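Local structure of putative uncharacterized protein (Chromobacterium violaceum, 4RMM) at residues V91-D96 against A138-L143; Y97-R102 against R131-A136; Q104-Q109 against I124-D129. The protein is of unknown function but belongs to the hotdog-fold thioesterase superfamily and may hydrolyse acyl-CoA thioesters. All blocks are in the same frame, centred on the assembly; numbering follows the deposited sequence.

Contact 1 (V91-D96 against A138-L143)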
loop_
_atom_site.group_PDB
_atom_site.type_symbol
_atom_site.label_atom_id
_atom_site.label_comp_id
_atom_site.label_asym_id
_atom_site.label_seq_id
_atom_site.Cartn_x
_atom_site.Cartn_y
_atom_site.Cartn_z
ATOM N N VAL A 91 -7.894 -4.579 9.789
ATOM C CA VAL A 91 -7.930 -6.023 9.879
ATOM C C VAL A 91 -7.485 -6.606 8.550
ATOM O O VAL A 91 -6.606 -7.489 8.505
ATOM C CB VAL A 91 -9.350 -6.507 10.261
ATOM C CG1 VAL A 91 -9.483 -8.003 10.035
ATOM C CG2 VAL A 91 -9.613 -6.178 11.721
ATOM N N ASP A 92 -8.076 -6.114 7.462
ATOM C CA ASP A 92 -7.710 -6.565 6.127
ATOM C C ASP A 92 -7.947 -5.484 5.080
ATOM O O ASP A 92 -8.631 -4.506 5.326
ATOM C CB ASP A 92 -8.438 -7.868 5.731
ATOM C CG ASP A 92 -9.931 -7.722 5.695
ATOM O OD1 ASP A 92 -10.429 -6.753 5.083
ATOM O OD2 ASP A 92 -10.616 -8.593 6.262
ATOM N N PHE A 93 -7.368 -5.684 3.907
ATOM C CA PHE A 93 -7.447 -4.724 2.815
ATOM C C PHE A 93 -7.284 -5.430 1.483
ATOM O O PHE A 93 -6.315 -6.167 1.293
ATOM C CB PHE A 93 -6.327 -3.703 2.978
ATOM C CG PHE A 93 -6.103 -2.853 1.778
ATOM C CD1 PHE A 93 -6.878 -1.689 1.564
ATOM C CD2 PHE A 93 -5.096 -3.161 0.884
ATOM C CE1 PHE A 93 -6.624 -0.862 0.475
ATOM C CE2 PHE A 93 -4.835 -2.330 -0.213
ATOM C CZ PHE A 93 -5.597 -1.181 -0.419
ATOM N N SER A 94 -8.219 -5.206 0.561
ATOM C CA SER A 94 -8.149 -5.809 -0.778
ATOM C C SER A 94 -8.272 -4.727 -1.853
ATOM O O SER A 94 -8.970 -3.741 -1.679
ATOM C CB SER A 94 -9.238 -6.877 -0.960
ATOM O OG SER A 94 -10.493 -6.417 -0.504
ATOM N N LEU A 95 -7.583 -4.934 -2.965
ATOM C CA LEU A 95 -7.535 -3.990 -4.066
ATOM C C LEU A 95 -7.526 -4.673 -5.440
ATOM O O LEU A 95 -6.785 -5.634 -5.646
ATOM C CB LEU A 95 -6.263 -3.139 -3.919
ATOM C CG LEU A 95 -5.869 -2.059 -4.936
ATOM C CD1 LEU A 95 -6.895 -0.942 -4.962
ATOM C CD2 LEU A 95 -4.527 -1.484 -4.535
ATOM N N ASP A 96 -8.349 -4.162 -6.364
ATOM C CA ASP A 96 -8.402 -4.646 -7.739
ATOM C C ASP A 96 -8.026 -3.514 -8.675
ATOM O O ASP A 96 -8.554 -2.420 -8.572
ATOM C CB ASP A 96 -9.803 -5.146 -8.125
ATOM C CG ASP A 96 -10.128 -6.485 -7.517
ATOM O OD1 ASP A 96 -10.766 -6.517 -6.446
ATOM O OD2 ASP A 96 -9.730 -7.512 -8.107
ATOM N N ALA A 138 -11.072 -0.479 -3.908
ATOM C CA ALA A 138 -10.534 -1.199 -2.762
ATOM C C ALA A 138 -11.587 -1.346 -1.688
ATOM O O ALA A 138 -12.649 -0.719 -1.750
ATOM C CB ALA A 138 -9.323 -0.472 -2.197
ATOM N N ARG A 139 -11.279 -2.184 -0.708
ATOM C CA ARG A 139 -12.148 -2.438 0.429
ATOM C C ARG A 139 -11.281 -2.753 1.654
ATOM O O ARG A 139 -10.273 -3.455 1.556
ATOM C CB ARG A 139 -13.108 -3.592 0.120
ATOM C CG ARG A 139 -14.023 -3.266 -1.070
ATOM C CD ARG A 139 -15.286 -4.117 -1.136
ATOM N NE ARG A 139 -16.047 -3.878 -2.368
ATOM C CZ ARG A 139 -15.604 -4.178 -3.587
ATOM N NH1 ARG A 139 -14.408 -4.728 -3.739
ATOM N NH2 ARG A 139 -16.355 -3.935 -4.655
ATOM N N ALA A 140 -11.678 -2.205 2.793
ATOM C CA ALA A 140 -10.945 -2.388 4.035
ATOM C C ALA A 140 -11.865 -2.520 5.248
ATOM O O ALA A 140 -12.930 -1.910 5.294
ATOM C CB ALA A 140 -10.001 -1.216 4.225
ATOM N N HIS A 141 -11.444 -3.331 6.217
ATOM C CA HIS A 141 -12.192 -3.547 7.449
ATOM C C HIS A 141 -11.346 -3.039 8.589
ATOM O O HIS A 141 -10.152 -3.327 8.659
ATOM C CB HIS A 141 -12.478 -5.036 7.685
ATOM C CG HIS A 141 -13.411 -5.640 6.686
ATOM N ND1 HIS A 141 -13.105 -6.780 5.971
ATOM C CD2 HIS A 141 -14.645 -5.262 6.275
ATOM C CE1 HIS A 141 -14.107 -7.075 5.166
ATOM N NE2 HIS A 141 -15.056 -6.168 5.331
ATOM N N PHE A 142 -11.966 -2.284 9.487
ATOM C CA PHE A 142 -11.257 -1.754 10.630
ATOM C C PHE A 142 -11.959 -2.123 11.912
ATOM O O PHE A 142 -13.177 -2.300 11.950
ATOM C CB PHE A 142 -11.143 -0.233 10.561
ATOM C CG PHE A 142 -10.270 0.269 9.447
ATOM C CD1 PHE A 142 -10.745 0.310 8.135
ATOM C CD2 PHE A 142 -8.981 0.730 9.711
ATOM C CE1 PHE A 142 -9.957 0.805 7.103
ATOM C CE2 PHE A 142 -8.174 1.230 8.687
ATOM C CZ PHE A 142 -8.667 1.268 7.378
ATOM N N LEU A 143 -11.172 -2.234 12.969
ATOM C CA LEU A 143 -11.704 -2.557 14.275
ATOM C C LEU A 143 -11.647 -1.258 15.063
ATOM O O LEU A 143 -10.601 -0.627 15.147
ATOM C CB LEU A 143 -10.834 -3.620 14.937
ATOM C CG LEU A 143 -11.376 -4.120 16.268
ATOM C CD1 LEU A 143 -12.611 -4.971 16.023
ATOM C CD2 LEU A 143 -10.296 -4.912 16.978
#
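F93 and A140, and likewise L95 and A138, face each other as non-hydrogen-bonded pairs of two antiparallel strands whose axes run 4.8 Å apart at 176°. Between them S94 and R139 form a hydrogen-bonded pair, S94 N reaching R139 O at 2.9 Å and R139 N returning to S94 O; beyond D92, V91 N binds H141 O. The polar face carries D92 and H141. H141 ND1 donates to D92 OD2 at 3.1 Å in a nearly straight bond (173°) that lies in the imidazole plane and uses the syn lone pair of the carboxylate; the bond to OD1 is shorter but bent and weak. The carboxylate stands steeply against the ring, 73° between planes. On the other face the F93 ring brings CE1 to 3.8 Å from A138 CB and turns an edge to A140 CB. With CG anti to the backbone N, this ring covers the A138 and A140 side, where M70 and E71 of helix 67-80 also touch it. L95 CD1 closes on A138 CB at 3.7 Å. Residues 92-96 of strand 89-97 pair antiparallel with a strand of the second subunit, F93 packing on F93 of that subunit, a continuous sheet characteristic of hotdog-fold thioesterase dimers.

Contact 2 (Y97-R102 against R131-A136)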
loop_
_atom_site.group_PDB
_atom_site.type_symbol
_atom_site.label_atom_id
_atom_site.label_comp_id
_atom_site.label_asym_id
_atom_site.label_seq_id
_atom_site.Cartn_x
_atom_site.Cartn_y
_atom_site.Cartn_z
ATOM N N TYR A 97 -7.106 -3.780 -9.584
ATOM C CA TYR A 97 -6.666 -2.797 -10.558
ATOM C C TYR A 97 -7.498 -3.173 -11.757
ATOM O O TYR A 97 -7.365 -4.274 -12.296
ATOM C CB TYR A 97 -5.170 -2.954 -10.841
ATOM C CG TYR A 97 -4.292 -2.453 -9.706
ATOM C CD1 TYR A 97 -3.679 -1.197 -9.779
ATOM C CD2 TYR A 97 -4.082 -3.225 -8.554
ATOM C CE1 TYR A 97 -2.884 -0.722 -8.741
ATOM C CE2 TYR A 97 -3.279 -2.758 -7.507
ATOM C CZ TYR A 97 -2.683 -1.502 -7.611
ATOM O OH TYR A 97 -1.880 -1.008 -6.602
ATOM N N LEU A 98 -8.377 -2.252 -12.147
ATOM C CA LEU A 98 -9.317 -2.462 -13.246
ATOM C C LEU A 98 -8.875 -1.954 -14.605
ATOM O O LEU A 98 -9.100 -2.605 -15.617
ATOM C CB LEU A 98 -10.662 -1.823 -12.866
ATOM C CG LEU A 98 -11.191 -2.391 -11.544
ATOM C CD1 LEU A 98 -12.447 -1.681 -11.143
ATOM C CD2 LEU A 98 -11.430 -3.901 -11.695
ATOM N N ARG A 99 -8.247 -0.790 -14.630
ATOM C CA ARG A 99 -7.821 -0.203 -15.886
ATOM C C ARG A 99 -6.535 0.568 -15.704
ATOM O O ARG A 99 -6.232 1.042 -14.624
ATOM C CB ARG A 99 -8.890 0.765 -16.404
ATOM C CG ARG A 99 -10.312 0.241 -16.319
ATOM C CD ARG A 99 -11.317 1.321 -16.695
ATOM N NE ARG A 99 -12.636 0.749 -16.949
ATOM C CZ ARG A 99 -13.401 0.190 -16.015
ATOM N NH1 ARG A 99 -12.977 0.132 -14.755
ATOM N NH2 ARG A 99 -14.579 -0.325 -16.343
ATOM N N PRO A 100 -5.764 0.714 -16.779
ATOM C CA PRO A 100 -4.511 1.455 -16.670
ATOM C C PRO A 100 -4.836 2.883 -16.241
ATOM O O PRO A 100 -5.974 3.326 -16.365
ATOM C CB PRO A 100 -3.956 1.393 -18.092
ATOM C CG PRO A 100 -4.538 0.110 -18.627
ATOM C CD PRO A 100 -5.945 0.162 -18.131
ATOM N N GLY A 101 -3.845 3.599 -15.734
ATOM C CA GLY A 101 -4.081 4.969 -15.335
ATOM C C GLY A 101 -3.762 5.892 -16.497
ATOM O O GLY A 101 -2.932 5.559 -17.350
ATOM N N ARG A 102 -4.421 7.045 -16.545
ATOM C CA ARG A 102 -4.163 7.977 -17.616
ATOM C C ARG A 102 -3.347 9.148 -17.044
ATOM O O ARG A 102 -3.110 9.196 -15.828
ATOM C CB ARG A 102 -5.510 8.441 -18.231
ATOM N N ARG A 131 -16.076 7.784 -12.910
ATOM C CA ARG A 131 -16.175 6.991 -11.695
ATOM C C ARG A 131 -16.974 5.722 -11.941
ATOM O O ARG A 131 -17.087 4.865 -11.057
ATOM C CB ARG A 131 -16.827 7.818 -10.590
ATOM C CG ARG A 131 -16.755 7.176 -9.224
ATOM C CD ARG A 131 -17.161 8.154 -8.152
ATOM N NE ARG A 131 -17.054 7.555 -6.828
ATOM C CZ ARG A 131 -17.290 8.207 -5.696
ATOM N NH1 ARG A 131 -17.647 9.482 -5.731
ATOM N NH2 ARG A 131 -17.167 7.584 -4.529
ATOM N N SER A 132 -17.524 5.618 -13.150
ATOM C CA SER A 132 -18.304 4.461 -13.571
ATOM C C SER A 132 -17.340 3.414 -14.133
ATOM O O SER A 132 -17.661 2.231 -14.206
ATOM C CB SER A 132 -19.328 4.882 -14.638
ATOM O OG SER A 132 -19.185 4.133 -15.833
ATOM N N LYS A 133 -16.159 3.879 -14.538
ATOM C CA LYS A 133 -15.098 3.029 -15.077
ATOM C C LYS A 133 -13.858 3.366 -14.251
ATOM O O LYS A 133 -12.889 3.937 -14.751
ATOM C CB LYS A 133 -14.861 3.350 -16.554
ATOM C CG LYS A 133 -16.062 3.044 -17.441
ATOM C CD LYS A 133 -15.790 3.396 -18.888
ATOM C CE LYS A 133 -16.972 3.025 -19.778
ATOM N NZ LYS A 133 -16.718 3.338 -21.218
ATOM N N PRO A 134 -13.878 3.004 -12.960
ATOM C CA PRO A 134 -12.759 3.283 -12.058
ATOM C C PRO A 134 -11.424 2.657 -12.439
ATOM O O PRO A 134 -11.365 1.674 -13.171
ATOM C CB PRO A 134 -13.291 2.826 -10.701
ATOM C CG PRO A 134 -14.207 1.686 -11.055
ATOM C CD PRO A 134 -14.909 2.168 -12.308
ATOM N N VAL A 135 -10.337 3.274 -11.986
ATOM C CA VAL A 135 -9.014 2.752 -12.262
ATOM C C VAL A 135 -8.771 1.569 -11.311
ATOM O O VAL A 135 -8.147 0.573 -11.677
ATOM C CB VAL A 135 -7.954 3.844 -12.035
ATOM C CG1 VAL A 135 -6.589 3.226 -11.886
ATOM C CG2 VAL A 135 -7.966 4.811 -13.222
ATOM N N ALA A 136 -9.312 1.687 -10.104
ATOM C CA ALA A 136 -9.184 0.663 -9.074
ATOM C C ALA A 136 -10.235 0.847 -7.975
ATOM O O ALA A 136 -10.685 1.964 -7.699
ATOM C CB ALA A 136 -7.784 0.716 -8.466
#
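The guanidinium of R99 lies flat over the backbone of K133, with K133 CA 3.4 Å above its plane and over its centre, while K133 CB approaches R99 NE. R99 NH1 reaches past K133 to P134 O at 2.7 Å; the acceptor is used in its carbonyl plane, on a lone pair, but sits 20° out of the guanidinium plane, and the N-H...O angle is only 137°. An extended run from CG to NE carries the group across K133 and P134, bringing R99 CD close to P134 O. The extended chain of K133 leads its amine away. V135 O receives two backbone donors from the same face of its plane, L98 N at 2.9 Å and R99 N at 3.3 Å. This grip fastens the loop after strand 89-97 to a classic beta bulge at the start of strand 136-143, where V135 and A136 both face A126 of strand 119-127. L98 crosses P134 at a slant, its CD1 meeting P134 CG at 3.8 Å. V135 sends CG1 to 3.5 Å from R99 O, while CG2 lies near P100 O. Y97 forms a non-hydrogen-bonded pair with A136, and its hydroxyl bonds I66 N and E71 of the second subunit.

Contact 3 (Q104-Q109 against I124-D129)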
loop_
_atom_site.group_PDB
_atom_site.type_symbol
_atom_site.label_atom_id
_atom_site.label_comp_id
_atom_site.label_asym_id
_atom_site.label_seq_id
_atom_site.Cartn_x
_atom_site.Cartn_y
_atom_site.Cartn_z
ATOM N N GLN A 104 -3.871 11.907 -16.176
ATOM C CA GLN A 104 -4.804 12.832 -15.546
ATOM C C GLN A 104 -4.679 12.623 -14.040
ATOM O O GLN A 104 -4.156 11.602 -13.592
ATOM C CB GLN A 104 -6.235 12.515 -15.977
ATOM C CG GLN A 104 -6.496 12.626 -17.464
ATOM C CD GLN A 104 -7.857 12.076 -17.851
ATOM O OE1 GLN A 104 -8.864 12.371 -17.209
ATOM N NE2 GLN A 104 -7.893 11.280 -18.911
ATOM N N THR A 105 -5.156 13.583 -13.257
ATOM C CA THR A 105 -5.087 13.443 -11.810
ATOM C C THR A 105 -6.056 12.347 -11.388
ATOM O O THR A 105 -7.148 12.222 -11.943
ATOM C CB THR A 105 -5.456 14.750 -11.087
ATOM O OG1 THR A 105 -5.495 14.513 -9.675
ATOM C CG2 THR A 105 -6.810 15.255 -11.552
ATOM N N LEU A 106 -5.641 11.556 -10.406
ATOM C CA LEU A 106 -6.437 10.447 -9.898
ATOM C C LEU A 106 -7.248 10.853 -8.673
ATOM O O LEU A 106 -6.694 11.317 -7.679
ATOM C CB LEU A 106 -5.512 9.279 -9.542
ATOM C CG LEU A 106 -6.178 7.979 -9.099
ATOM C CD1 LEU A 106 -6.960 7.372 -10.279
ATOM C CD2 LEU A 106 -5.107 7.010 -8.592
ATOM N N PHE A 107 -8.563 10.678 -8.755
ATOM C CA PHE A 107 -9.473 11.010 -7.663
ATOM C C PHE A 107 -9.773 9.744 -6.873
ATOM O O PHE A 107 -9.708 8.637 -7.408
ATOM C CB PHE A 107 -10.788 11.572 -8.212
ATOM C CG PHE A 107 -10.640 12.880 -8.941
ATOM C CD1 PHE A 107 -10.834 14.089 -8.277
ATOM C CD2 PHE A 107 -10.276 12.905 -10.287
ATOM C CE1 PHE A 107 -10.668 15.306 -8.943
ATOM C CE2 PHE A 107 -10.104 14.112 -10.961
ATOM C CZ PHE A 107 -10.301 15.316 -10.287
ATOM N N ALA A 108 -10.106 9.911 -5.600
ATOM C CA ALA A 108 -10.432 8.777 -4.746
ATOM C C ALA A 108 -11.366 9.212 -3.638
ATOM O O ALA A 108 -11.195 10.280 -3.044
ATOM C CB ALA A 108 -9.151 8.158 -4.149
ATOM N N GLN A 109 -12.355 8.376 -3.357
ATOM C CA GLN A 109 -13.314 8.674 -2.320
ATOM C C GLN A 109 -13.782 7.400 -1.650
ATOM O O GLN A 109 -14.054 6.398 -2.316
ATOM C CB GLN A 109 -14.513 9.412 -2.911
ATOM C CG GLN A 109 -15.394 10.054 -1.865
ATOM C CD GLN A 109 -16.368 11.040 -2.464
ATOM O OE1 GLN A 109 -17.459 10.669 -2.900
ATOM N NE2 GLN A 109 -15.975 12.307 -2.502
ATOM N N ILE A 124 -13.328 2.090 -1.156
ATOM C CA ILE A 124 -12.561 3.159 -1.772
ATOM C C ILE A 124 -12.608 2.962 -3.284
ATOM O O ILE A 124 -12.368 1.863 -3.791
ATOM C CB ILE A 124 -11.077 3.118 -1.345
ATOM C CG1 ILE A 124 -10.970 2.942 0.172
ATOM C CG2 ILE A 124 -10.360 4.406 -1.769
ATOM C CD1 ILE A 124 -11.095 1.500 0.624
ATOM N N GLU A 125 -12.928 4.029 -3.997
ATOM C CA GLU A 125 -12.970 3.984 -5.452
ATOM C C GLU A 125 -11.983 5.006 -5.971
ATOM O O GLU A 125 -11.929 6.134 -5.496
ATOM C CB GLU A 125 -14.359 4.345 -5.952
ATOM C CG GLU A 125 -15.431 3.404 -5.491
ATOM C CD GLU A 125 -16.795 4.041 -5.565
ATOM O OE1 GLU A 125 -17.346 4.140 -6.678
ATOM O OE2 GLU A 125 -17.302 4.459 -4.502
ATOM N N ALA A 126 -11.193 4.600 -6.948
ATOM C CA ALA A 126 -10.224 5.505 -7.528
ATOM C C ALA A 126 -10.570 5.606 -9.001
ATOM O O ALA A 126 -10.680 4.601 -9.700
ATOM C CB ALA A 126 -8.815 4.977 -7.336
ATOM N N TRP A 127 -10.778 6.824 -9.471
ATOM C CA TRP A 127 -11.124 7.017 -10.867
ATOM C C TRP A 127 -10.485 8.290 -11.365
ATOM O O TRP A 127 -9.772 8.976 -10.632
ATOM C CB TRP A 127 -12.646 7.077 -11.033
ATOM C CG TRP A 127 -13.295 8.328 -10.507
ATOM C CD1 TRP A 127 -13.793 9.366 -11.252
ATOM C CD2 TRP A 127 -13.501 8.689 -9.130
ATOM N NE1 TRP A 127 -14.290 10.345 -10.427
ATOM C CE2 TRP A 127 -14.127 9.960 -9.123
ATOM C CE3 TRP A 127 -13.217 8.067 -7.906
ATOM C CZ2 TRP A 127 -14.474 10.621 -7.935
ATOM C CZ3 TRP A 127 -13.562 8.725 -6.722
ATOM C CH2 TRP A 127 -14.185 9.992 -6.750
ATOM N N GLN A 128 -10.723 8.595 -12.628
ATOM C CA GLN A 128 -10.162 9.792 -13.206
ATOM C C GLN A 128 -11.230 10.530 -13.991
ATOM O O GLN A 128 -11.782 11.521 -13.525
ATOM C CB GLN A 128 -8.978 9.428 -14.103
ATOM C CG GLN A 128 -7.878 8.708 -13.354
ATOM C CD GLN A 128 -6.663 8.426 -14.205
ATOM O OE1 GLN A 128 -6.716 7.621 -15.140
ATOM N NE2 GLN A 128 -5.554 9.085 -13.887
ATOM N N ASP A 129 -11.546 10.022 -15.170
ATOM C CA ASP A 129 -12.523 10.669 -16.014
ATOM C C ASP A 129 -13.936 10.180 -15.732
ATOM O O ASP A 129 -14.885 10.963 -15.762
ATOM C CB ASP A 129 -12.150 10.433 -17.476
ATOM C CG ASP A 129 -12.694 11.496 -18.394
ATOM O OD1 ASP A 129 -12.592 12.689 -18.040
ATOM O OD2 ASP A 129 -13.210 11.139 -19.473
HETATM O O HOH W 1 -16.235 5.176 -2.230
#
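F107 sets its CB squarely over the six-membered ring of W127, 3.8 Å from the centroid and 11° off the normal, a CH-pi contact. The F107 ring and the five-membered ring of W127 are near parallel, 29° between planes, but slid so far apart that they barely overlap. W127 CG sits between its backbone N and carbonyl carbon (chi1 72°), which swings the indole back across the neighbouring strand, where Q109 CB lies in plane at its edge. Beneath these side chains the strands pair antiparallel: F107 N binds W127 O at 2.8 Å and W127 N binds F107 O, and the ladder repeats at Q109 and E125. On the other face L106 CD1 packs against Q128 CG at 3.5 Å and approaches A126 CB, while A108 and A126 form the intervening non-hydrogen-bonded pair. At the loop end Q128 NE2 lies 2.9 Å from Q104 O, and OE1 of Q128 accepts from R102 N. Farther out, R131 makes a cation-pi contact with W127, a salt bridge with E125 and a hydrogen bond to OE1 of Q109, while NE2 of Q109 bonds OD2 of D37. R131 and F107 CB approach the indole from opposite sides. One arginine therefore ties the indole, E125 and Q109 together; its positive charge would probably polarise the ring and help stabilise E125 as a carboxylate.

How the contacts relate
Contacts 1 and 3 lie in one antiparallel sheet, in which strands 106-115, 119-127, 136-143 and 89-97 run side by side in that order; contact 2 joins the loops at the ends of strands 89-97 and 136-143. Along the chain they are nested: contact 3, within the hairpin 106-115/119-127, lies inside the loop closed by contact 2, itself inside that of contact 1. Contacts 2 and 3 are centred about 8 Å apart, joined where V135 meets A126 and R102 meets Q128; contact 1 is centred about 18 Å from either. L95 and D96 touch A136, and A138 meets I124. Helix 67-80 packs on the sheet at contacts 1 and 3, while at contact 1 strand 89-97 continues the sheet into the second subunit.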